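Local coordinates for putative diflavin flavoprotein A 5 (Nostoc sp. PCC 7120, PDB 4FEK) that probably passes electrons from NADH to oxygen, reducing it to water, and is represented here by its N-terminal metallo-beta-lactamase-like domain, at residues Thr53-Pro58 / Asp81-Gly86. Sequence-based numbering, arbitrary orientation.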
loop_
_atom_site.group_PDB
_atom_site.type_symbol
_atom_site.label_atom_id
_atom_site.label_comp_id
_atom_site.label_asym_id
_atom_site.label_seq_id
_atom_site.Cartn_x
_atom_site.Cartn_y
_atom_site.Cartn_z
ATOM N N THR A 53 -15.570 8.612 -1.760
ATOM C CA THR A 53 -14.791 7.753 -0.868
ATOM C C THR A 53 -13.893 6.774 -1.641
ATOM O O THR A 53 -14.324 6.130 -2.595
ATOM C CB THR A 53 -15.702 7.003 0.154
ATOM O OG1 THR A 53 -16.295 7.953 1.045
ATOM C CG2 THR A 53 -14.892 6.042 0.992
ATOM N N ALA A 54 -12.631 6.691 -1.238
ATOM C CA ALA A 54 -11.706 5.721 -1.812
ATOM C C ALA A 54 -11.074 4.854 -0.742
ATOM O O ALA A 54 -10.750 5.313 0.361
ATOM C CB ALA A 54 -10.596 6.437 -2.629
ATOM N N ILE A 55 -10.901 3.582 -1.069
ATOM C CA ILE A 55 -10.087 2.715 -0.249
ATOM C C ILE A 55 -8.775 2.431 -0.977
ATOM O O ILE A 55 -8.716 2.360 -2.206
ATOM C CB ILE A 55 -10.809 1.414 0.165
ATOM C CG1 ILE A 55 -11.168 0.562 -1.034
ATOM C CG2 ILE A 55 -12.110 1.736 0.938
ATOM C CD1 ILE A 55 -12.029 -0.660 -0.621
ATOM N N ILE A 56 -7.724 2.276 -0.199
ATOM C CA ILE A 56 -6.424 2.014 -0.783
ATOM C C ILE A 56 -5.892 0.675 -0.280
ATOM O O ILE A 56 -5.827 0.465 0.923
ATOM C CB ILE A 56 -5.449 3.127 -0.433
ATOM C CG1 ILE A 56 -5.889 4.424 -1.119
ATOM C CG2 ILE A 56 -4.008 2.716 -0.839
ATOM C CD1 ILE A 56 -5.297 5.691 -0.543
ATOM N N ASP A 57 -5.556 -0.222 -1.209
ATOM C CA ASP A 57 -4.934 -1.533 -0.911
ATOM C C ASP A 57 -5.649 -2.525 0.031
ATOM O O ASP A 57 -5.148 -2.801 1.127
ATOM C CB ASP A 57 -3.488 -1.342 -0.415
ATOM C CG ASP A 57 -2.550 -0.871 -1.526
ATOM O OD1 ASP A 57 -2.737 -1.322 -2.677
ATOM O OD2 ASP A 57 -1.633 -0.058 -1.258
ATOM N N PRO A 58 -6.784 -3.090 -0.407
ATOM C CA PRO A 58 -7.427 -4.200 0.329
ATOM C C PRO A 58 -6.462 -5.398 0.426
ATOM O O PRO A 58 -5.765 -5.681 -0.552
ATOM C CB PRO A 58 -8.614 -4.587 -0.569
ATOM C CG PRO A 58 -8.831 -3.416 -1.492
ATOM C CD PRO A 58 -7.452 -2.810 -1.693
ATOM N N ASP A 81 -16.549 4.600 -3.805
ATOM C CA ASP A 81 -16.382 5.025 -5.202
ATOM C C ASP A 81 -15.180 4.360 -5.883
ATOM O O ASP A 81 -15.266 3.893 -7.035
ATOM C CB ASP A 81 -16.204 6.548 -5.270
ATOM C CG ASP A 81 -17.410 7.309 -4.719
ATOM O OD1 ASP A 81 -18.394 7.456 -5.465
ATOM O OD2 ASP A 81 -17.375 7.753 -3.547
ATOM N N TYR A 82 -14.062 4.333 -5.166
ATOM C CA TYR A 82 -12.798 3.897 -5.740
ATOM C C TYR A 82 -12.075 2.912 -4.839
ATOM O O TYR A 82 -12.110 3.012 -3.603
ATOM C CB TYR A 82 -11.870 5.096 -6.029
ATOM C CG TYR A 82 -12.477 6.140 -6.931
ATOM C CD1 TYR A 82 -12.653 5.902 -8.285
ATOM C CD2 TYR A 82 -12.874 7.363 -6.425
ATOM C CE1 TYR A 82 -13.221 6.869 -9.115
ATOM C CE2 TYR A 82 -13.440 8.325 -7.237
ATOM C CZ TYR A 82 -13.606 8.076 -8.575
ATOM O OH TYR A 82 -14.176 9.044 -9.364
ATOM N N VAL A 83 -11.432 1.950 -5.491
ATOM C CA VAL A 83 -10.500 1.025 -4.850
ATOM C C VAL A 83 -9.160 1.255 -5.582
ATOM O O VAL A 83 -9.038 0.954 -6.776
ATOM C CB VAL A 83 -10.957 -0.447 -5.005
ATOM C CG1 VAL A 83 -9.928 -1.389 -4.417
ATOM C CG2 VAL A 83 -12.333 -0.654 -4.309
ATOM N N ILE A 84 -8.181 1.811 -4.876
ATOM C CA ILE A 84 -6.873 2.102 -5.481
ATOM C C ILE A 84 -5.854 1.005 -5.143
ATOM O O ILE A 84 -5.723 0.602 -3.982
ATOM C CB ILE A 84 -6.360 3.461 -5.035
ATOM C CG1 ILE A 84 -7.342 4.552 -5.501
ATOM C CG2 ILE A 84 -4.915 3.704 -5.555
ATOM C CD1 ILE A 84 -7.224 5.856 -4.760
ATOM N N LEU A 85 -5.151 0.527 -6.165
ATOM C CA LEU A 85 -4.206 -0.579 -6.018
ATOM C C LEU A 85 -2.772 -0.096 -6.134
ATOM O O LEU A 85 -2.393 0.511 -7.149
ATOM C CB LEU A 85 -4.453 -1.612 -7.108
ATOM C CG LEU A 85 -5.868 -2.174 -7.199
ATOM C CD1 LEU A 85 -5.872 -3.317 -8.183
ATOM C CD2 LEU A 85 -6.299 -2.631 -5.819
ATOM N N GLY A 86 -1.953 -0.401 -5.132
ATOM C CA GLY A 86 -0.550 -0.010 -5.190
ATOM C C GLY A 86 0.268 -0.966 -6.063
ATOM O O GLY A 86 1.414 -0.682 -6.400
#
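Asp57 and Gly86 meet across two neighbouring parallel segments, where Asp57 OD1 accepts a hydrogen bond from Gly86 N at 2.7 Å. The oxygen uses its syn lone pair. Asp57 has a positive backbone phi, and its CG is anti to its own carbonyl carbon (chi1 -70°), which swings the carboxylate across to the 81-86 segment. Asp57 OD2 lies close to Asp173 OD1.

A second aspartate closes the opposite end. Asp81 OD2 accepts a hydrogen bond from Thr53 N at 2.7 Å, on its anti side and 18° out of the carboxylate plane. Thr53 O is gripped twice, by Asp81 N and Tyr82 N. Between the two aspartates the backbone hydrogen-bond ladder is regular: Ile55 N binds Tyr82 O, Ile84 N binds Ile55 O, and Asp57 N binds Ile84 O.

On one face, Ala54 CB touches Tyr82 CB at 3.9 Å and the CD1 tip of Ile84 at 4.0 Å. Ile56 lies alongside Ile84, its CG1 against Ile84 CB at 4.1 Å. On the other face, Ile55 sets CG1 between its backbone N and carbonyl carbon (chi1 63°). Both CG1 and CD1 then reach Val83 CG2, each at 3.7 Å. The second Val83 branch, CG1, meets Pro58 CG at 3.7 Å.

Strand 53-56, helix 61-74 and strand 80-84 form a beta-alpha-beta unit in the metallo-beta-lactamase-like domain of this flavodiiron family protein. Strand 41-49 flanks 53-56 and strand 107-111 flanks 80-84 in the mixed sheet. Helix 93-102 packs on the Ile55 and Pro58 side through Leu99, while Ile84 and Tyr82 touch Val109.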